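Local coordinates for mitogen activated protein kinase, putative (Leishmania donovani, PDB 4QNY) that probably transfers phosphate from ATP to serine and threonine residues of protein substrates as a mitogen-activated protein kinase, at residues A[65-69]-A[340-344]; A[127-132]-A[310-316]; A[135-139]-A[302-306]; A[191-195]-A[207-211]; A[245-251]-A[261-265]. All coordinates share one frame; numbering follows the deposited sequence. Where two conformers were deposited one is given.

Interaction 1: A[65-69]-A[340-344]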
# COMPACT_ATOMS: atom_id res chain seq x y z
N ALA A 65 14.88 5.81 -9.20
CA ALA A 65 14.33 5.94 -10.54
C ALA A 65 13.80 4.61 -11.05
O ALA A 65 12.81 4.57 -11.79
CB ALA A 65 15.37 6.50 -11.49
N LYS A 66 14.45 3.52 -10.67
CA LYS A 66 14.00 2.19 -11.07
C LYS A 66 12.69 1.83 -10.38
O LYS A 66 11.87 1.10 -10.93
CB LYS A 66 15.07 1.14 -10.76
CG LYS A 66 16.25 1.14 -11.73
CD LYS A 66 17.39 0.26 -11.23
CE LYS A 66 17.06 -1.22 -11.38
NZ LYS A 66 17.21 -1.69 -12.78
N ARG A 67 12.50 2.36 -9.17
CA ARG A 67 11.27 2.13 -8.42
C ARG A 67 10.08 2.81 -9.07
O ARG A 67 8.99 2.24 -9.15
CB ARG A 67 11.42 2.61 -6.98
CG ARG A 67 12.30 1.74 -6.11
CD ARG A 67 12.31 2.24 -4.67
NE ARG A 67 13.18 1.45 -3.81
CZ ARG A 67 13.40 1.71 -2.53
NH1 ARG A 67 14.21 0.94 -1.82
NH2 ARG A 67 12.81 2.75 -1.96
N ILE A 68 10.27 4.05 -9.53
CA ILE A 68 9.18 4.80 -10.12
C ILE A 68 8.81 4.23 -11.49
O ILE A 68 7.65 4.23 -11.87
CB ILE A 68 9.51 6.32 -10.22
CG1 ILE A 68 8.23 7.15 -10.35
CG2 ILE A 68 10.47 6.62 -11.37
CD1 ILE A 68 7.38 7.14 -9.09
N LEU A 69 9.81 3.71 -12.21
CA LEU A 69 9.57 3.11 -13.52
C LEU A 69 8.70 1.87 -13.38
O LEU A 69 7.77 1.65 -14.16
CB LEU A 69 10.89 2.75 -14.20
CG LEU A 69 10.79 1.95 -15.49
CD1 LEU A 69 10.04 2.73 -16.56
CD2 LEU A 69 12.16 1.54 -15.99
N VAL A 340 16.68 4.77 -17.58
CA VAL A 340 15.38 4.76 -16.93
C VAL A 340 14.49 5.86 -17.50
O VAL A 340 13.31 5.63 -17.77
CB VAL A 340 15.50 4.94 -15.41
CG1 VAL A 340 14.13 5.02 -14.77
CG2 VAL A 340 16.30 3.79 -14.81
N LYS A 341 15.06 7.05 -17.69
CA LYS A 341 14.33 8.18 -18.26
C LYS A 341 13.77 7.85 -19.64
O LYS A 341 12.63 8.21 -19.96
CB LYS A 341 15.22 9.41 -18.34
CG LYS A 341 15.58 10.03 -17.00
CD LYS A 341 16.37 11.31 -17.18
CE LYS A 341 16.68 11.97 -15.85
NZ LYS A 341 17.44 13.24 -16.02
N ARG A 342 14.57 7.17 -20.45
CA ARG A 342 14.15 6.77 -21.79
C ARG A 342 13.02 5.76 -21.72
O ARG A 342 12.11 5.78 -22.55
CB ARG A 342 15.33 6.19 -22.57
N ALA A 343 13.08 4.88 -20.73
CA ALA A 343 12.05 3.86 -20.55
C ALA A 343 10.73 4.47 -20.10
O ALA A 343 9.66 3.98 -20.44
CB ALA A 343 12.52 2.81 -19.54
N ILE A 344 10.82 5.55 -19.32
CA ILE A 344 9.63 6.25 -18.84
C ILE A 344 8.91 6.94 -19.99
O ILE A 344 7.67 6.93 -20.05
CB ILE A 344 9.98 7.27 -17.74
CG1 ILE A 344 10.54 6.56 -16.51
CG2 ILE A 344 8.76 8.08 -17.35
CD1 ILE A 344 10.98 7.49 -15.40
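Leu69 and Val340 carry most of the apolar packing between the helices at 65-69 and 340-344. With CG anti to the backbone N (chi1 172°), Leu69 sends both methyls across to the other helix: CD2 lies 3.8 Å from Ala343 CB, and CD1 sits 3.9 Å from both Ile344 CG1 and Ala343 CB. The fork of the leucine straddles the small Ala343, whose single methyl lets the branched side chain come close. Val340 answers in the other direction. Its CG1 enters between two residues one turn apart, 3.8 Å from Ala65 CB and 4.0 Å from Leu69 CB. Deeper in, Ile68 CG2 and Ile344 CD1 meet more loosely at 4.2 Å, the two side chains running nearly at right angles.

The helices run almost parallel, their local axes 9.9 Å apart and 15° from alignment. In kinase terms, helix 62-77 is the alpha-C helix of the N-lobe, and helix 337-349 belongs to the C-terminal extension that MAP kinases fold back over that lobe. Phe101 of strand 101-106 touches both Ile68 and Ile344.

Contacts with polar groups are few, and no hydrogen bond crosses the interface. Ala65 O, 3.3 Å from Val340 CG1, touches only a methyl there; its hydrogen bond comes from Leu69 N within the helix. Near the surface, the aliphatic CG of Lys66 touches Val340 CG2; the chain bends beyond CG, and Lys66 is exposed. Lys341 faces elsewhere and bonds through NZ to Phe98 O.

Interaction 2: A[127-132]-A[310-316]; sequences IQFFIY and FLEQLHD
Gln128 sets its CG over one face of the Phe310 ring, 3.8 Å from the ring centroid and 22° off the normal, a CH-pi contact made by the aliphatic part of an otherwise polar chain. This is the tight half of the interface between the alpha-E helix, 124-143, and the loop at 310-316 that follows helix 302-306. Next to it, two leucines wedge against the helix backbone: Leu311 CD2 approaches Gln128 O to 3.4 Å and Leu314 CD1 approaches the same oxygen to 3.3 Å. That carbonyl is already used by Tyr132 N within the helix, so the methyls pack on it without leaving it unsatisfied. The Tyr132 ring, the most heavily buried group here, runs past Leu314 in the opposite sense, with the carbonyl O of Leu314 over one face. Leu311 CD1 meets this ring at its edge, 4.0 Å from Tyr132 CD1, and also touches Ile131.

Toward solvent the packing thins. Leu314 CD2 brushes Phe129 CD1 at 4.0 Å. At the outer end of the tyrosine, beside His315, the hydroxyl accepts a nearly straight bond from Asp316 N, 3.3 Å to Tyr132 OH at 161°. The chemistry implies a join held chiefly by leucine and aromatic carbon, with one rather long bond at its outer end, to the poorly ordered Asp316.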
# COMPACT_ATOMS: atom_id res chain seq x y z
N ILE A 127 -17.12 -2.09 6.76
CA ILE A 127 -15.83 -2.75 6.89
C ILE A 127 -15.74 -3.97 5.98
O ILE A 127 -14.71 -4.20 5.34
CB ILE A 127 -15.55 -3.16 8.34
CG1 ILE A 127 -15.62 -1.94 9.26
CG2 ILE A 127 -14.20 -3.84 8.47
CD1 ILE A 127 -15.57 -2.28 10.73
N GLN A 128 -16.81 -4.75 5.94
CA GLN A 128 -16.88 -5.94 5.09
C GLN A 128 -16.60 -5.61 3.63
O GLN A 128 -15.84 -6.30 2.96
CB GLN A 128 -18.25 -6.61 5.21
CG GLN A 128 -18.45 -7.39 6.49
CD GLN A 128 -19.90 -7.75 6.74
OE1 GLN A 128 -20.81 -7.16 6.15
NE2 GLN A 128 -20.13 -8.72 7.62
N PHE A 129 -17.22 -4.54 3.14
CA PHE A 129 -17.06 -4.13 1.75
C PHE A 129 -15.66 -3.58 1.50
O PHE A 129 -15.08 -3.82 0.44
CB PHE A 129 -18.12 -3.08 1.38
CG PHE A 129 -18.21 -2.80 -0.09
CD1 PHE A 129 -18.15 -3.84 -1.01
CD2 PHE A 129 -18.36 -1.51 -0.56
CE1 PHE A 129 -18.23 -3.59 -2.37
CE2 PHE A 129 -18.45 -1.25 -1.92
CZ PHE A 129 -18.38 -2.29 -2.82
N PHE A 130 -15.12 -2.86 2.47
CA PHE A 130 -13.75 -2.35 2.39
C PHE A 130 -12.74 -3.49 2.32
O PHE A 130 -11.88 -3.53 1.44
CB PHE A 130 -13.43 -1.46 3.59
CG PHE A 130 -13.97 -0.06 3.47
CD1 PHE A 130 -14.23 0.50 2.23
CD2 PHE A 130 -14.20 0.70 4.60
CE1 PHE A 130 -14.72 1.79 2.12
CE2 PHE A 130 -14.70 1.99 4.50
CZ PHE A 130 -14.95 2.53 3.26
N ILE A 131 -12.86 -4.43 3.26
CA ILE A 131 -11.91 -5.53 3.38
C ILE A 131 -11.94 -6.46 2.16
O ILE A 131 -10.89 -6.85 1.65
CB ILE A 131 -12.18 -6.35 4.65
CG1 ILE A 131 -11.86 -5.51 5.89
CG2 ILE A 131 -11.35 -7.63 4.66
CD1 ILE A 131 -10.43 -5.00 5.94
N TYR A 132 -13.14 -6.80 1.69
CA TYR A 132 -13.26 -7.70 0.55
C TYR A 132 -12.67 -7.09 -0.71
O TYR A 132 -12.00 -7.77 -1.49
CB TYR A 132 -14.71 -8.09 0.30
CG TYR A 132 -14.87 -9.09 -0.82
CD1 TYR A 132 -14.65 -10.45 -0.60
CD2 TYR A 132 -15.22 -8.68 -2.10
CE1 TYR A 132 -14.78 -11.36 -1.63
CE2 TYR A 132 -15.36 -9.59 -3.13
CZ TYR A 132 -15.14 -10.93 -2.89
OH TYR A 132 -15.27 -11.84 -3.91
N PHE A 310 -16.86 -13.98 7.42
CA PHE A 310 -17.07 -12.56 7.68
C PHE A 310 -17.45 -11.81 6.40
O PHE A 310 -18.05 -10.74 6.44
CB PHE A 310 -15.83 -11.93 8.31
CG PHE A 310 -15.95 -10.46 8.58
CD1 PHE A 310 -16.90 -9.98 9.47
CD2 PHE A 310 -15.11 -9.55 7.97
CE1 PHE A 310 -17.02 -8.63 9.73
CE2 PHE A 310 -15.22 -8.19 8.22
CZ PHE A 310 -16.17 -7.73 9.10
N LEU A 311 -17.09 -12.39 5.25
CA LEU A 311 -17.33 -11.76 3.96
C LEU A 311 -18.24 -12.59 3.07
O LEU A 311 -18.20 -12.47 1.85
CB LEU A 311 -16.00 -11.51 3.24
CG LEU A 311 -14.90 -10.79 4.02
CD1 LEU A 311 -13.61 -10.79 3.23
CD2 LEU A 311 -15.33 -9.38 4.37
N GLU A 312 -19.06 -13.44 3.69
CA GLU A 312 -19.84 -14.43 2.94
C GLU A 312 -20.90 -13.83 2.02
O GLU A 312 -21.20 -14.40 0.97
CB GLU A 312 -20.51 -15.41 3.91
CG GLU A 312 -21.51 -14.78 4.87
CD GLU A 312 -22.06 -15.78 5.87
OE1 GLU A 312 -21.93 -17.00 5.63
OE2 GLU A 312 -22.64 -15.35 6.89
N GLN A 313 -21.45 -12.68 2.40
CA GLN A 313 -22.49 -12.04 1.59
C GLN A 313 -21.89 -11.27 0.42
O GLN A 313 -22.62 -10.72 -0.41
CB GLN A 313 -23.34 -11.11 2.45
CG GLN A 313 -24.34 -11.82 3.34
CD GLN A 313 -25.23 -10.86 4.11
OE1 GLN A 313 -26.45 -10.93 4.03
NE2 GLN A 313 -24.60 -9.97 4.87
N LEU A 314 -20.56 -11.23 0.34
CA LEU A 314 -19.87 -10.45 -0.68
C LEU A 314 -19.08 -11.32 -1.65
O LEU A 314 -18.85 -10.93 -2.80
CB LEU A 314 -18.93 -9.44 -0.03
CG LEU A 314 -19.59 -8.26 0.70
CD1 LEU A 314 -18.58 -7.58 1.60
CD2 LEU A 314 -20.16 -7.28 -0.31
N HIS A 315 -18.67 -12.50 -1.20
CA HIS A 315 -17.79 -13.35 -2.00
C HIS A 315 -18.49 -13.94 -3.22
O HIS A 315 -19.59 -14.47 -3.13
CB HIS A 315 -17.21 -14.48 -1.15
CG HIS A 315 -16.21 -15.32 -1.88
ND1 HIS A 315 -15.07 -14.80 -2.46
CD2 HIS A 315 -16.17 -16.65 -2.13
CE1 HIS A 315 -14.38 -15.76 -3.03
NE2 HIS A 315 -15.03 -16.90 -2.84
N ASP A 316 -17.82 -13.84 -4.37
CA ASP A 316 -18.33 -14.39 -5.62
C ASP A 316 -17.30 -15.34 -6.22
O ASP A 316 -16.14 -14.96 -6.43
CB ASP A 316 -18.67 -13.26 -6.59
CG ASP A 316 -19.43 -13.74 -7.82
OD1 ASP A 316 -19.71 -14.95 -7.91
OD2 ASP A 316 -19.75 -12.90 -8.68

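Interaction 3: A[135-139]-A[302-306]; sequences LRALH and VLQAM
His139 turns one ring face to the methyl of Met306, whose CE lies 4.2 Å from the ring centroid in a CH-pi contact, displaced toward the rim. The sulfur stands farther off and oblique, so the methyl makes the contact with the ring. The setting is the helical C-lobe of a protein kinase, where the long alpha-E helix, 124-143, runs roughly antiparallel to the short helix 302-306; the local axes pass at 9.4 Å and an angle of 150°.

A flexible methionine suits this place because its chain, bent at chi3 (-63°), can follow the other helix: CG packs 3.7 Å from Leu135 CB, SD rests by the Arg136 backbone, and CE curls onto the imidazole. Small Ala305 lets Leu135 come in closely, Leu135 CD1 to Ala305 CB 3.6 Å. Leu287 and Met291 of helix 282-291 touch Ala305, and Met291 also Leu135. On the outer side, Leu303 CD2 approaches the imidazole obliquely, 3.5 Å from His139 NE2.

Arg136 points its guanidinium elsewhere, to a salt bridge with Asp80. Between the helices, compact Val302 presses CG1 to 3.2 Å from Leu135 O, the carbonyl that accepts the helical bond from His139 N.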
# COMPACT_ATOMS: atom_id res chain seq x y z
N LEU A 135 -8.90 -7.24 -0.44
CA LEU A 135 -8.42 -8.61 -0.63
C LEU A 135 -8.52 -9.03 -2.09
O LEU A 135 -7.60 -9.63 -2.64
CB LEU A 135 -9.21 -9.57 0.24
CG LEU A 135 -8.92 -9.52 1.74
CD1 LEU A 135 -10.00 -10.28 2.51
CD2 LEU A 135 -7.55 -10.10 2.04
N ARG A 136 -9.65 -8.71 -2.72
CA ARG A 136 -9.86 -9.02 -4.12
C ARG A 136 -8.80 -8.35 -5.00
O ARG A 136 -8.34 -8.92 -5.99
CB ARG A 136 -11.26 -8.58 -4.55
CG ARG A 136 -11.58 -8.84 -6.01
CD ARG A 136 -12.81 -8.07 -6.45
NE ARG A 136 -12.89 -7.97 -7.90
CZ ARG A 136 -12.18 -7.11 -8.62
NH1 ARG A 136 -11.33 -6.28 -8.03
NH2 ARG A 136 -12.31 -7.07 -9.94
N ALA A 137 -8.41 -7.13 -4.62
CA ALA A 137 -7.37 -6.41 -5.33
C ALA A 137 -6.02 -7.08 -5.13
O ALA A 137 -5.24 -7.21 -6.08
CB ALA A 137 -7.32 -4.96 -4.87
N LEU A 138 -5.75 -7.51 -3.91
CA LEU A 138 -4.49 -8.18 -3.59
C LEU A 138 -4.37 -9.52 -4.32
O LEU A 138 -3.27 -9.92 -4.70
CB LEU A 138 -4.36 -8.41 -2.08
CG LEU A 138 -3.99 -7.18 -1.25
CD1 LEU A 138 -3.91 -7.56 0.22
CD2 LEU A 138 -2.68 -6.58 -1.73
N HIS A 139 -5.49 -10.20 -4.50
CA HIS A 139 -5.51 -11.47 -5.21
C HIS A 139 -5.05 -11.29 -6.65
O HIS A 139 -4.33 -12.12 -7.20
CB HIS A 139 -6.90 -12.10 -5.17
CG HIS A 139 -6.99 -13.42 -5.88
ND1 HIS A 139 -7.74 -13.60 -7.02
CD2 HIS A 139 -6.42 -14.62 -5.61
CE1 HIS A 139 -7.63 -14.85 -7.42
NE2 HIS A 139 -6.83 -15.49 -6.58
N VAL A 302 -4.91 -14.84 1.10
CA VAL A 302 -5.88 -13.95 0.48
C VAL A 302 -7.12 -14.71 0.03
O VAL A 302 -8.24 -14.27 0.26
CB VAL A 302 -5.27 -13.20 -0.72
CG1 VAL A 302 -6.32 -12.35 -1.41
CG2 VAL A 302 -4.09 -12.35 -0.27
N LEU A 303 -6.90 -15.86 -0.60
CA LEU A 303 -8.00 -16.72 -1.04
C LEU A 303 -8.88 -17.15 0.13
O LEU A 303 -10.10 -17.05 0.07
CB LEU A 303 -7.47 -17.95 -1.78
CG LEU A 303 -7.00 -17.74 -3.22
CD1 LEU A 303 -6.13 -18.90 -3.67
CD2 LEU A 303 -8.19 -17.56 -4.14
N GLN A 304 -8.24 -17.63 1.19
CA GLN A 304 -8.97 -18.08 2.38
C GLN A 304 -9.70 -16.92 3.06
O GLN A 304 -10.81 -17.09 3.57
CB GLN A 304 -8.00 -18.73 3.37
CG GLN A 304 -7.43 -20.06 2.91
CD GLN A 304 -6.32 -20.55 3.81
OE1 GLN A 304 -5.74 -19.78 4.57
NE2 GLN A 304 -6.01 -21.84 3.73
N ALA A 305 -9.08 -15.75 3.06
CA ALA A 305 -9.68 -14.57 3.67
C ALA A 305 -10.92 -14.12 2.91
O ALA A 305 -11.90 -13.67 3.51
CB ALA A 305 -8.67 -13.43 3.74
N MET A 306 -10.89 -14.26 1.59
CA MET A 306 -12.03 -13.92 0.75
C MET A 306 -13.18 -14.90 0.95
O MET A 306 -14.34 -14.55 0.73
CB MET A 306 -11.64 -13.87 -0.72
CG MET A 306 -10.72 -12.72 -1.09
SD MET A 306 -10.42 -12.62 -2.87
CE MET A 306 -9.60 -14.18 -3.18

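Interaction 4: A[191-195]-A[207-211]; sequences YRAPE and IDVWG
Ile207 sets its CG2 methyl 3.9 Å from Ala193 CB and 3.4 Å from Glu195 OE1. The carboxylate is not left to this apolar neighbour: OE1 also forms a salt bridge with Arg299. Behind the methyl, a water accepts from Ala193 N and has the carbonyl oxygens of Tyr191 and Ile207 within bonding distance, the latter at 2.7 Å.

Asp208 turns from the contact to take the backbone N-H groups of His148 and Arg149. This is the familiar kinase arrangement: the alpha-F helix, 206-219, underlies the catalytic loop with its aspartate, while Ala193-Pro194-Glu195, the APE motif closing the activation segment, packs on the neighbouring side.

In Trp210, a chi1 of 180° swings the indole away from its own backbone N and beneath that motif. Pro194 CD stands almost squarely over the six-membered ring, 3.4 Å from its centroid and 4° off the normal, and Ala193 CA covers the five-membered ring on the same face at 3.6 Å. The compact proline ring and the small alanine suit a position against the indole face. At the indole edge, a second water accepts from Trp210 NE1 and donates to Arg192 O, 2.8 Å from each. Gly211 ends the contact, its CA 4.4 Å from Tyr191 O.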
# COMPACT_ATOMS: atom_id res chain seq x y z
N TYR A 191 3.10 -1.03 9.92
CA TYR A 191 2.33 -2.01 9.16
C TYR A 191 3.22 -3.10 8.57
O TYR A 191 2.78 -3.87 7.71
CB TYR A 191 1.53 -1.30 8.07
CG TYR A 191 0.60 -0.25 8.63
CD1 TYR A 191 -0.68 -0.58 9.05
CD2 TYR A 191 1.02 1.07 8.77
CE1 TYR A 191 -1.52 0.37 9.58
CE2 TYR A 191 0.18 2.03 9.30
CZ TYR A 191 -1.09 1.68 9.71
OH TYR A 191 -1.93 2.63 10.23
N ARG A 192 4.45 -3.16 9.04
CA ARG A 192 5.39 -4.19 8.60
C ARG A 192 5.14 -5.52 9.31
O ARG A 192 5.05 -5.57 10.54
CB ARG A 192 6.83 -3.73 8.84
CG ARG A 192 7.26 -2.58 7.96
CD ARG A 192 8.66 -2.10 8.30
NE ARG A 192 9.28 -1.41 7.18
CZ ARG A 192 10.51 -0.89 7.21
NH1 ARG A 192 11.25 -0.98 8.31
NH2 ARG A 192 10.99 -0.28 6.13
N ALA A 193 5.03 -6.58 8.52
CA ALA A 193 4.83 -7.93 9.05
C ALA A 193 6.02 -8.35 9.91
O ALA A 193 7.14 -7.88 9.70
CB ALA A 193 4.62 -8.91 7.90
N PRO A 194 5.79 -9.24 10.89
CA PRO A 194 6.85 -9.68 11.81
C PRO A 194 8.04 -10.32 11.10
O PRO A 194 9.16 -10.20 11.59
CB PRO A 194 6.14 -10.70 12.71
CG PRO A 194 4.90 -11.08 11.97
CD PRO A 194 4.49 -9.85 11.23
N GLU A 195 7.81 -10.99 9.98
CA GLU A 195 8.91 -11.60 9.24
C GLU A 195 9.84 -10.54 8.67
O GLU A 195 11.05 -10.76 8.56
CB GLU A 195 8.38 -12.51 8.12
CG GLU A 195 7.39 -11.85 7.17
CD GLU A 195 5.95 -12.07 7.58
OE1 GLU A 195 5.10 -12.29 6.69
OE2 GLU A 195 5.66 -12.01 8.80
N ILE A 207 2.84 -10.81 3.64
CA ILE A 207 3.12 -9.53 4.28
C ILE A 207 2.05 -8.50 3.93
O ILE A 207 1.84 -7.54 4.66
CB ILE A 207 4.51 -8.97 3.88
CG1 ILE A 207 4.55 -8.60 2.40
CG2 ILE A 207 5.61 -9.97 4.23
CD1 ILE A 207 5.75 -7.77 2.01
N ASP A 208 1.36 -8.72 2.81
CA ASP A 208 0.26 -7.84 2.41
C ASP A 208 -0.99 -8.17 3.21
O ASP A 208 -1.81 -7.29 3.49
CB ASP A 208 -0.02 -7.97 0.91
CG ASP A 208 1.06 -7.33 0.06
OD1 ASP A 208 1.75 -6.41 0.56
OD2 ASP A 208 1.22 -7.73 -1.10
N VAL A 209 -1.13 -9.44 3.59
CA VAL A 209 -2.26 -9.88 4.41
C VAL A 209 -2.15 -9.27 5.80
O VAL A 209 -3.15 -8.88 6.40
CB VAL A 209 -2.32 -11.42 4.51
CG1 VAL A 209 -3.47 -11.85 5.40
CG2 VAL A 209 -2.44 -12.04 3.13
N TRP A 210 -0.92 -9.18 6.30
CA TRP A 210 -0.65 -8.57 7.59
C TRP A 210 -1.09 -7.11 7.60
O TRP A 210 -1.67 -6.63 8.58
CB TRP A 210 0.85 -8.67 7.93
CG TRP A 210 1.20 -8.05 9.25
CD1 TRP A 210 1.59 -6.76 9.48
CD2 TRP A 210 1.19 -8.70 10.53
NE1 TRP A 210 1.82 -6.57 10.82
CE2 TRP A 210 1.59 -7.74 11.49
CE3 TRP A 210 0.89 -9.99 10.96
CZ2 TRP A 210 1.69 -8.04 12.84
CZ3 TRP A 210 0.99 -10.29 12.31
CH2 TRP A 210 1.39 -9.31 13.23
N GLY A 211 -0.82 -6.41 6.50
CA GLY A 211 -1.22 -5.02 6.36
C GLY A 211 -2.72 -4.84 6.39
O GLY A 211 -3.22 -3.87 6.95
O HOH W 1 3.86 -6.09 5.80
O HOH W 2 3.08 -4.41 12.12

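Interaction 5: A[245-251]-A[261-265]; sequences PSEEDIN and YLKKK
Lys263 reaches Asn251 with its extended chain, NZ donating to Asn251 OD1 at 2.7 Å. The donor lies in the carbonyl plane with a C=O...N angle of 144°, a short bond directed at a lone pair of the amide oxygen. The second polar partner is looser: Glu247 OE2 stays 4.1 Å from Lys263 NZ, too far for a salt bridge, yet near enough that the carboxylate would probably add electrostatic attraction. Glu247 comes there by a bend at chi2 (88°), and its carboxylate lies across the lysine methylenes, OE2 3.8 Å from Lys263 CE.

Within segment 245-251, Ser246 is the N-cap of the short helix 247-250. Its OG accepts a weak bond from Asp249 N, while OG donates a weak one to Asp249 OD2; Asp249 OD1 bonds onward to Asn295.

Inward, the packing becomes largely apolar. Ile250 turns toward the other helix and places CG1 3.8 Å from Leu262 CD2, and its CG2 touches Lys263 CE at 4.0 Å. Pro245 CD lies at the fringe, 4.5 Å from the same leucine methyl, and Phe294 touches both Pro245 and Leu262. The two short helices form part of the insert that MAP kinases carry between the alpha-G and alpha-H helices. Carbon packing inside, bordered by the CE and CG of Lys263 against Ile250, and a single amide-ammonium bond outside therefore share the work.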
# COMPACT_ATOMS: atom_id res chain seq x y z
N PRO A 245 4.78 -16.18 20.51
CA PRO A 245 4.61 -17.34 19.62
C PRO A 245 5.31 -18.59 20.16
O PRO A 245 6.20 -18.47 21.00
CB PRO A 245 5.25 -16.89 18.31
CG PRO A 245 5.44 -15.41 18.44
CD PRO A 245 5.64 -15.16 19.90
N SER A 246 4.91 -19.76 19.68
CA SER A 246 5.53 -21.01 20.08
C SER A 246 6.98 -21.06 19.64
O SER A 246 7.39 -20.32 18.73
CB SER A 246 4.76 -22.21 19.51
OG SER A 246 4.80 -22.20 18.10
N GLU A 247 7.77 -21.93 20.27
CA GLU A 247 9.18 -22.07 19.96
C GLU A 247 9.39 -22.45 18.49
O GLU A 247 10.33 -21.98 17.84
CB GLU A 247 9.83 -23.11 20.87
CG GLU A 247 11.35 -23.21 20.75
CD GLU A 247 12.08 -22.25 21.66
OE1 GLU A 247 11.51 -21.19 22.01
OE2 GLU A 247 13.24 -22.55 22.04
N GLU A 248 8.51 -23.31 17.98
CA GLU A 248 8.60 -23.78 16.60
C GLU A 248 8.26 -22.67 15.61
O GLU A 248 8.76 -22.67 14.48
CB GLU A 248 7.67 -24.97 16.39
N ASP A 249 7.42 -21.73 16.03
CA ASP A 249 7.05 -20.61 15.17
C ASP A 249 8.15 -19.55 15.16
O ASP A 249 8.45 -18.96 14.13
CB ASP A 249 5.73 -19.99 15.63
CG ASP A 249 4.53 -20.81 15.20
OD1 ASP A 249 4.57 -21.40 14.09
OD2 ASP A 249 3.54 -20.88 15.96
N ILE A 250 8.76 -19.33 16.33
CA ILE A 250 9.87 -18.39 16.44
C ILE A 250 11.04 -18.85 15.57
O ILE A 250 11.66 -18.04 14.88
CB ILE A 250 10.34 -18.25 17.90
CG1 ILE A 250 9.21 -17.69 18.77
CG2 ILE A 250 11.57 -17.35 17.99
CD1 ILE A 250 9.57 -17.55 20.23
N ASN A 251 11.31 -20.15 15.59
CA ASN A 251 12.39 -20.72 14.79
C ASN A 251 12.07 -20.71 13.29
O ASN A 251 12.95 -20.97 12.47
CB ASN A 251 12.68 -22.15 15.24
CG ASN A 251 13.29 -22.21 16.62
OD1 ASN A 251 13.99 -21.29 17.05
ND2 ASN A 251 13.03 -23.30 17.33
N TYR A 261 16.52 -12.77 20.53
CA TYR A 261 15.93 -11.70 21.33
C TYR A 261 14.50 -12.03 21.74
O TYR A 261 14.09 -11.73 22.86
CB TYR A 261 15.95 -10.38 20.55
CG TYR A 261 15.19 -9.26 21.22
CD1 TYR A 261 15.75 -8.54 22.27
CD2 TYR A 261 13.90 -8.92 20.81
CE1 TYR A 261 15.05 -7.52 22.89
CE2 TYR A 261 13.20 -7.90 21.42
CZ TYR A 261 13.78 -7.20 22.46
OH TYR A 261 13.08 -6.19 23.07
N LEU A 262 13.76 -12.65 20.83
CA LEU A 262 12.36 -12.97 21.07
C LEU A 262 12.20 -14.04 22.15
O LEU A 262 11.21 -14.07 22.87
CB LEU A 262 11.69 -13.42 19.77
CG LEU A 262 10.18 -13.67 19.80
CD1 LEU A 262 9.45 -12.49 20.43
CD2 LEU A 262 9.66 -13.93 18.40
N LYS A 263 13.20 -14.92 22.25
CA LYS A 263 13.16 -16.00 23.23
C LYS A 263 13.49 -15.53 24.64
O LYS A 263 12.93 -16.03 25.61
CB LYS A 263 14.11 -17.13 22.81
CG LYS A 263 13.65 -17.90 21.59
CD LYS A 263 14.72 -18.85 21.10
CE LYS A 263 14.28 -19.58 19.83
NZ LYS A 263 15.38 -20.39 19.24
N LYS A 264 14.41 -14.57 24.74
CA LYS A 264 14.80 -14.01 26.03
C LYS A 264 13.73 -13.07 26.58
O LYS A 264 13.76 -12.68 27.75
CB LYS A 264 16.13 -13.26 25.92
CG LYS A 264 17.36 -14.16 25.89
CD LYS A 264 18.64 -13.33 25.95
CE LYS A 264 18.76 -12.59 27.27
NZ LYS A 264 18.96 -13.51 28.43
N LYS A 265 12.78 -12.70 25.72
CA LYS A 265 11.72 -11.78 26.11
C LYS A 265 10.71 -12.47 27.02
O LYS A 265 10.47 -13.67 26.89
CB LYS A 265 11.02 -11.22 24.86
CG LYS A 265 10.06 -10.07 25.14

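In the fold
Interactions 2 and 3 use the same helix, 124-143, with centres 10 Å apart; they touch where Leu311 CD1 meets Leu135 CD1 at 3.7 Å. Interaction 3 continues into interaction 4, centres 14 Å apart, through Val302 CG2 and Val209 CG2, 3.8 Å from each other, making one connected C-lobe core. Interaction 5 stands apart on the insert, its centre 18 Å from that of interaction 4. Interaction 1 lies on the N-lobe, 37 Å from interaction 2 centre to centre. It is also the contact nearest the nucleotide, with the Ile68 side chain about 5 Å from the bound analogue, whereas the Tyr191 side chain in interaction 4 is about 11 Å from both the analogue and the magnesium ion.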